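Long-range contact in porin (Rhodobacter blasticus, PDB 3PRN), which forms trimeric outer-membrane channels through which small hydrophilic solutes of up to about 0.6 kDa diffuse passively: residues K50-F61 against F115-A123. The protein carries 1 engineered substitution. Numbering follows the deposited sequence.
Sequences KLRMQWDDGDAF and FAYNSKYDA. With MG (magnesium ion), chain B; C8E ((hydroxyethyloxy)tri(ethyloxy)octane), chain C; C8E ((hydroxyethyloxy)tri(ethyloxy)octane), chain D.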
loop_
_atom_site.group_PDB
_atom_site.type_symbol
_atom_site.label_atom_id
_atom_site.label_comp_id
_atom_site.label_asym_id
_atom_site.label_seq_id
_atom_site.Cartn_x
_atom_site.Cartn_y
_atom_site.Cartn_z
ATOM N N LYS A 50 11.480 -3.770 -6.736
ATOM C CA LYS A 50 11.076 -2.536 -6.105
ATOM C C LYS A 50 9.626 -2.172 -6.455
ATOM O O LYS A 50 9.107 -2.442 -7.553
ATOM C CB LYS A 50 12.034 -1.445 -6.460
ATOM C CG LYS A 50 11.510 -0.307 -7.328
ATOM C CD LYS A 50 12.380 0.958 -7.180
ATOM C CE LYS A 50 12.729 1.628 -8.512
ATOM N NZ LYS A 50 13.693 2.734 -8.374
ATOM N N LEU A 51 9.021 -1.545 -5.463
ATOM C CA LEU A 51 7.655 -1.058 -5.577
ATOM C C LEU A 51 7.688 0.419 -5.094
ATOM O O LEU A 51 8.426 0.725 -4.122
ATOM C CB LEU A 51 6.708 -1.872 -4.721
ATOM C CG LEU A 51 5.225 -1.623 -4.881
ATOM C CD1 LEU A 51 4.726 -2.101 -6.239
ATOM C CD2 LEU A 51 4.435 -2.321 -3.788
ATOM N N ARG A 52 6.886 1.295 -5.677
ATOM C CA ARG A 52 6.775 2.677 -5.207
ATOM C C ARG A 52 5.326 3.014 -4.799
ATOM O O ARG A 52 4.340 2.595 -5.461
ATOM C CB ARG A 52 7.190 3.656 -6.326
ATOM C CG ARG A 52 7.087 5.137 -6.005
ATOM C CD ARG A 52 7.867 5.988 -7.024
ATOM N NE ARG A 52 9.350 5.708 -6.861
ATOM C CZ ARG A 52 10.248 6.236 -7.692
ATOM N NH1 ARG A 52 9.861 7.050 -8.718
ATOM N NH2 ARG A 52 11.542 6.027 -7.524
ATOM N N MET A 53 5.152 3.778 -3.734
ATOM C CA MET A 53 3.872 4.304 -3.278
ATOM C C MET A 53 4.092 5.832 -3.238
ATOM O O MET A 53 4.934 6.342 -2.523
ATOM C CB MET A 53 3.446 3.826 -1.880
ATOM C CG MET A 53 3.131 2.296 -1.959
ATOM S SD MET A 53 2.702 1.728 -0.245
ATOM C CE MET A 53 0.994 2.270 -0.257
ATOM N N GLN A 54 3.464 6.540 -4.199
ATOM C CA GLN A 54 3.625 7.973 -4.269
ATOM C C GLN A 54 2.269 8.673 -4.275
ATOM O O GLN A 54 1.399 8.238 -5.028
ATOM C CB GLN A 54 4.365 8.373 -5.537
ATOM C CG GLN A 54 4.669 9.884 -5.640
ATOM C CD GLN A 54 5.511 10.126 -6.889
ATOM O OE1 GLN A 54 6.632 9.556 -6.940
ATOM N NE2 GLN A 54 5.027 10.901 -7.845
ATOM N N TRP A 55 2.163 9.714 -3.461
ATOM C CA TRP A 55 0.964 10.524 -3.408
ATOM C C TRP A 55 1.364 11.964 -3.805
ATOM O O TRP A 55 2.413 12.482 -3.363
ATOM C CB TRP A 55 0.387 10.527 -1.952
ATOM C CG TRP A 55 -0.798 11.473 -1.849
ATOM C CD1 TRP A 55 -2.109 11.192 -2.135
ATOM C CD2 TRP A 55 -0.755 12.848 -1.426
ATOM N NE1 TRP A 55 -2.877 12.296 -1.906
ATOM C CE2 TRP A 55 -2.085 13.340 -1.491
ATOM C CE3 TRP A 55 0.267 13.724 -1.063
ATOM C CZ2 TRP A 55 -2.406 14.668 -1.194
ATOM C CZ3 TRP A 55 -0.040 15.039 -0.743
ATOM C CH2 TRP A 55 -1.404 15.505 -0.817
ATOM N N ASP A 56 0.536 12.596 -4.605
ATOM C CA ASP A 56 0.655 14.000 -4.956
ATOM C C ASP A 56 -0.648 14.746 -4.647
ATOM O O ASP A 56 -1.730 14.192 -4.748
ATOM C CB ASP A 56 0.979 14.162 -6.473
ATOM C CG ASP A 56 2.432 13.712 -6.763
ATOM O OD1 ASP A 56 3.318 14.565 -6.687
ATOM O OD2 ASP A 56 2.641 12.531 -7.105
ATOM N N ASP A 57 -0.539 16.025 -4.296
ATOM C CA ASP A 57 -1.757 16.822 -4.074
ATOM C C ASP A 57 -2.580 16.763 -5.366
ATOM O O ASP A 57 -2.056 16.768 -6.495
ATOM C CB ASP A 57 -1.424 18.263 -3.650
ATOM C CG ASP A 57 -0.751 18.979 -4.802
ATOM O OD1 ASP A 57 0.487 18.830 -4.939
ATOM O OD2 ASP A 57 -1.459 19.634 -5.602
ATOM N N GLY A 58 -3.891 16.648 -5.185
ATOM C CA GLY A 58 -4.798 16.556 -6.358
ATOM C C GLY A 58 -5.089 15.125 -6.774
ATOM O O GLY A 58 -5.998 14.933 -7.608
ATOM N N ASP A 59 -4.336 14.100 -6.258
ATOM C CA ASP A 59 -4.560 12.722 -6.705
ATOM C C ASP A 59 -6.010 12.281 -6.459
ATOM O O ASP A 59 -6.653 12.538 -5.432
ATOM C CB ASP A 59 -3.691 11.640 -5.993
ATOM C CG ASP A 59 -2.301 11.578 -6.611
ATOM O OD1 ASP A 59 -2.083 12.222 -7.618
ATOM O OD2 ASP A 59 -1.420 10.902 -6.019
ATOM N N ALA A 60 -6.483 11.557 -7.464
ATOM C CA ALA A 60 -7.855 11.050 -7.413
ATOM C C ALA A 60 -8.045 10.161 -6.173
ATOM O O ALA A 60 -7.174 9.370 -5.786
ATOM C CB ALA A 60 -8.041 10.168 -8.668
ATOM N N PHE A 61 -9.217 10.268 -5.585
ATOM C CA PHE A 61 -9.680 9.551 -4.440
ATOM C C PHE A 61 -8.992 9.906 -3.139
ATOM O O PHE A 61 -9.279 9.229 -2.146
ATOM C CB PHE A 61 -9.616 8.039 -4.701
ATOM C CG PHE A 61 -10.195 7.646 -6.051
ATOM C CD1 PHE A 61 -11.546 7.837 -6.303
ATOM C CD2 PHE A 61 -9.381 7.099 -7.012
ATOM C CE1 PHE A 61 -12.055 7.469 -7.549
ATOM C CE2 PHE A 61 -9.883 6.733 -8.255
ATOM C CZ PHE A 61 -11.228 6.923 -8.518
ATOM N N PHE A 115 8.792 6.863 -23.126
ATOM C CA PHE A 115 8.488 6.077 -21.922
ATOM C C PHE A 115 9.539 6.334 -20.836
ATOM O O PHE A 115 10.714 6.607 -21.090
ATOM C CB PHE A 115 8.480 4.583 -22.259
ATOM C CG PHE A 115 7.306 4.173 -23.097
ATOM C CD1 PHE A 115 6.043 4.697 -22.803
ATOM C CD2 PHE A 115 7.471 3.283 -24.137
ATOM C CE1 PHE A 115 4.952 4.332 -23.565
ATOM C CE2 PHE A 115 6.368 2.921 -24.891
ATOM C CZ PHE A 115 5.132 3.421 -24.604
ATOM N N ALA A 116 9.068 6.181 -19.591
ATOM C CA ALA A 116 10.018 6.328 -18.454
ATOM C C ALA A 116 9.436 5.492 -17.314
ATOM O O ALA A 116 8.236 5.147 -17.368
ATOM C CB ALA A 116 10.120 7.802 -18.063
ATOM N N TYR A 117 10.196 5.279 -16.247
ATOM C CA TYR A 117 9.623 4.554 -15.105
ATOM C C TYR A 117 8.263 5.127 -14.676
ATOM O O TYR A 117 8.150 6.334 -14.469
ATOM C CB TYR A 117 10.600 4.717 -13.924
ATOM C CG TYR A 117 10.215 3.959 -12.672
ATOM C CD1 TYR A 117 10.297 2.588 -12.599
ATOM C CD2 TYR A 117 9.748 4.663 -11.565
ATOM C CE1 TYR A 117 9.943 1.898 -11.422
ATOM C CE2 TYR A 117 9.405 3.990 -10.376
ATOM C CZ TYR A 117 9.512 2.627 -10.315
ATOM O OH TYR A 117 9.154 1.961 -9.152
ATOM N N ASN A 118 7.267 4.273 -14.463
ATOM C CA ASN A 118 5.924 4.804 -14.106
ATOM C C ASN A 118 5.794 4.818 -12.591
ATOM O O ASN A 118 5.783 3.720 -11.968
ATOM C CB ASN A 118 4.830 3.910 -14.721
ATOM C CG ASN A 118 4.965 3.919 -16.254
ATOM O OD1 ASN A 118 4.980 4.989 -16.846
ATOM N ND2 ASN A 118 5.030 2.748 -16.856
ATOM N N SER A 119 5.709 5.993 -12.003
ATOM C CA SER A 119 5.672 6.075 -10.553
ATOM C C SER A 119 4.362 5.646 -9.925
ATOM O O SER A 119 4.408 5.350 -8.710
ATOM C CB SER A 119 6.003 7.490 -10.054
ATOM O OG SER A 119 7.375 7.761 -10.205
ATOM N N LYS A 120 3.271 5.617 -10.660
ATOM C CA LYS A 120 1.971 5.336 -10.128
ATOM C C LYS A 120 1.154 4.395 -11.005
ATOM O O LYS A 120 1.606 4.138 -12.130
ATOM C CB LYS A 120 1.155 6.665 -10.141
ATOM C CG LYS A 120 1.763 7.637 -9.114
ATOM C CD LYS A 120 0.846 8.857 -9.029
ATOM C CE LYS A 120 1.396 9.833 -8.016
ATOM N NZ LYS A 120 0.647 11.109 -7.994
ATOM N N TYR A 121 0.003 3.981 -10.529
ATOM C CA TYR A 121 -0.909 3.136 -11.285
ATOM C C TYR A 121 -1.478 4.017 -12.430
ATOM O O TYR A 121 -1.304 5.250 -12.419
ATOM C CB TYR A 121 -2.021 2.644 -10.359
ATOM C CG TYR A 121 -3.038 3.746 -10.006
ATOM C CD1 TYR A 121 -4.143 4.035 -10.806
ATOM C CD2 TYR A 121 -2.860 4.484 -8.855
ATOM C CE1 TYR A 121 -5.074 5.003 -10.460
ATOM C CE2 TYR A 121 -3.757 5.474 -8.486
ATOM C CZ TYR A 121 -4.863 5.723 -9.283
ATOM O OH TYR A 121 -5.730 6.746 -8.898
ATOM N N ASP A 122 -2.105 3.427 -13.410
ATOM C CA ASP A 122 -2.746 4.224 -14.493
ATOM C C ASP A 122 -4.204 3.785 -14.624
ATOM O O ASP A 122 -4.421 2.655 -15.049
ATOM C CB ASP A 122 -2.043 3.984 -15.822
ATOM C CG ASP A 122 -2.718 4.771 -16.958
ATOM O OD1 ASP A 122 -3.866 5.223 -16.879
ATOM O OD2 ASP A 122 -2.040 4.949 -17.983
ATOM N N ALA A 123 -5.165 4.627 -14.258
ATOM C CA ALA A 123 -6.571 4.184 -14.279
ATOM C C ALA A 123 -7.106 3.941 -15.689
ATOM O O ALA A 123 -8.081 3.194 -15.781
ATOM C CB ALA A 123 -7.489 5.201 -13.561
HETATM MG MG MG B . 1.643 19.247 -6.660
HETATM C C1 C8E C . -4.889 -1.516 -7.720
HETATM C C2 C8E C . -4.348 -0.249 -7.246
HETATM C C3 C8E C . -5.395 0.753 -7.040
HETATM C C4 C8E C . -5.408 1.561 -8.259
HETATM C C5 C8E C . -6.806 1.429 -8.762
HETATM C C6 C8E C . -7.460 2.695 -8.735
HETATM C C7 C8E C . -8.450 2.483 -9.752
HETATM C C8 C8E C . -9.392 3.615 -9.795
HETATM O O9 C8E C . -10.035 3.928 -11.043
HETATM C C10 C8E C . -11.165 3.133 -11.359
HETATM C C11 C8E C . -11.713 3.646 -12.669
HETATM O O12 C8E C . -12.032 5.072 -12.629
HETATM C C13 C8E C . -11.039 6.052 -13.105
HETATM C C14 C8E C . -10.284 7.022 -12.145
HETATM O O15 C8E C . -9.832 8.404 -12.355
HETATM C C16 C8E C . -8.403 8.505 -12.529
HETATM C C17 C8E C . -7.479 8.206 -11.340
HETATM O O18 C8E C . -6.084 8.387 -11.225
HETATM C C19 C8E C . -5.441 9.652 -11.516
HETATM C C20 C8E C . -4.518 10.275 -10.326
HETATM O O21 C8E C . -5.057 11.547 -9.934
HETATM C C1 C8E D . -5.703 5.181 -5.141
HETATM C C2 C8E D . -6.038 4.393 -3.963
HETATM C C3 C8E D . -7.054 3.379 -4.250
HETATM C C4 C8E D . -8.327 3.973 -3.844
HETATM C C5 C8E D . -9.150 3.941 -5.087
HETATM C C6 C8E D . -10.277 3.085 -4.907
HETATM C C7 C8E D . -11.172 3.650 -5.876
HETATM C C8 C8E D . -12.375 2.811 -6.012
HETATM O O9 C8E D . -13.609 3.437 -6.406
HETATM C C10 C8E D . -13.758 3.664 -7.797
HETATM C C11 C8E D . -15.121 4.279 -8.001
HETATM O O12 C8E D . -16.199 3.458 -7.456
HETATM C C13 C8E D . -16.706 3.733 -6.099
HETATM C C14 C8E D . -16.459 2.772 -4.896
HETATM O O15 C8E D . -17.318 2.448 -3.748
HETATM C C16 C8E D . -16.860 3.052 -2.519
HETATM C C17 C8E D . -15.547 2.567 -1.889
HETATM O O18 C8E D . -14.987 2.888 -0.633
HETATM C C19 C8E D . -15.730 2.753 0.603
HETATM C C20 C8E D . -15.040 1.831 1.756
HETATM O O21 C8E D . -15.902 0.721 2.045
HETATM O O HOH W 1 8.495 -0.564 -9.478
HETATM O O HOH W 2 2.705 4.939 -6.441
HETATM O O HOH W 3 6.812 10.995 -10.376
HETATM O O HOH W 4 3.084 17.258 -6.202
HETATM O O HOH W 5 0.453 17.511 -7.995
HETATM O O HOH W 6 0.039 20.572 -7.641
HETATM O O HOH W 7 -5.015 8.402 -6.955
#
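The ammonium group of Lys-120 is gripped by two carboxylates, a compact example of how a loop inside a porin barrel is fastened to its wall by a salt-bridge network. Its NZ lies 2.6 Å from OD2 of Asp-56, met on the anti side, and 2.9 Å from OD2 of Asp-59, met at the syn lone pair. Extended beyond CG (chi3 179°), the lysine carries its charge past Gln-54 to the type II turn of Asp-56 to Asp-59. Each OD2 has a second donor: Gln-54 NE2, whose amide partner OE1 is taken by Arg-32 NE, reaches the syn lone pair of Asp-56 OD2 at 3.0 Å, while the backbone N of Asp-56 meets Asp-59 OD2 from above the carboxylate plane. Two negative groups so close would probably favour a charged lysine.

Back along the strand, Arg-52 NH1 donates in its guanidinium plane to Ser-119 OG at 3.0 Å. One guanidinium face receives the ring edge of Tyr-117, CE2 lying 3.5 Å from NH1, with the planes 71° apart. NE of Arg-52 is held by Asn-34. A leucine in place of Arg-52 would probably leave Ser-119 OG without this donor and the Tyr-117 edge without its flat cationic partner. Over the Tyr-117 face, Lys-50 NZ makes a cation-pi contact, 5.0 Å from the ring centroid.

Within the turn, Asp-57 OD1 binds magnesium, whose site Ser-28 and waters complete. The contact thus joins strand 46-56, flanked by strands 25-39 and 70-75, to the long loop between helix 88-91 and strand 131-138, while Met-53 and Trp-55 face neighbouring subunits.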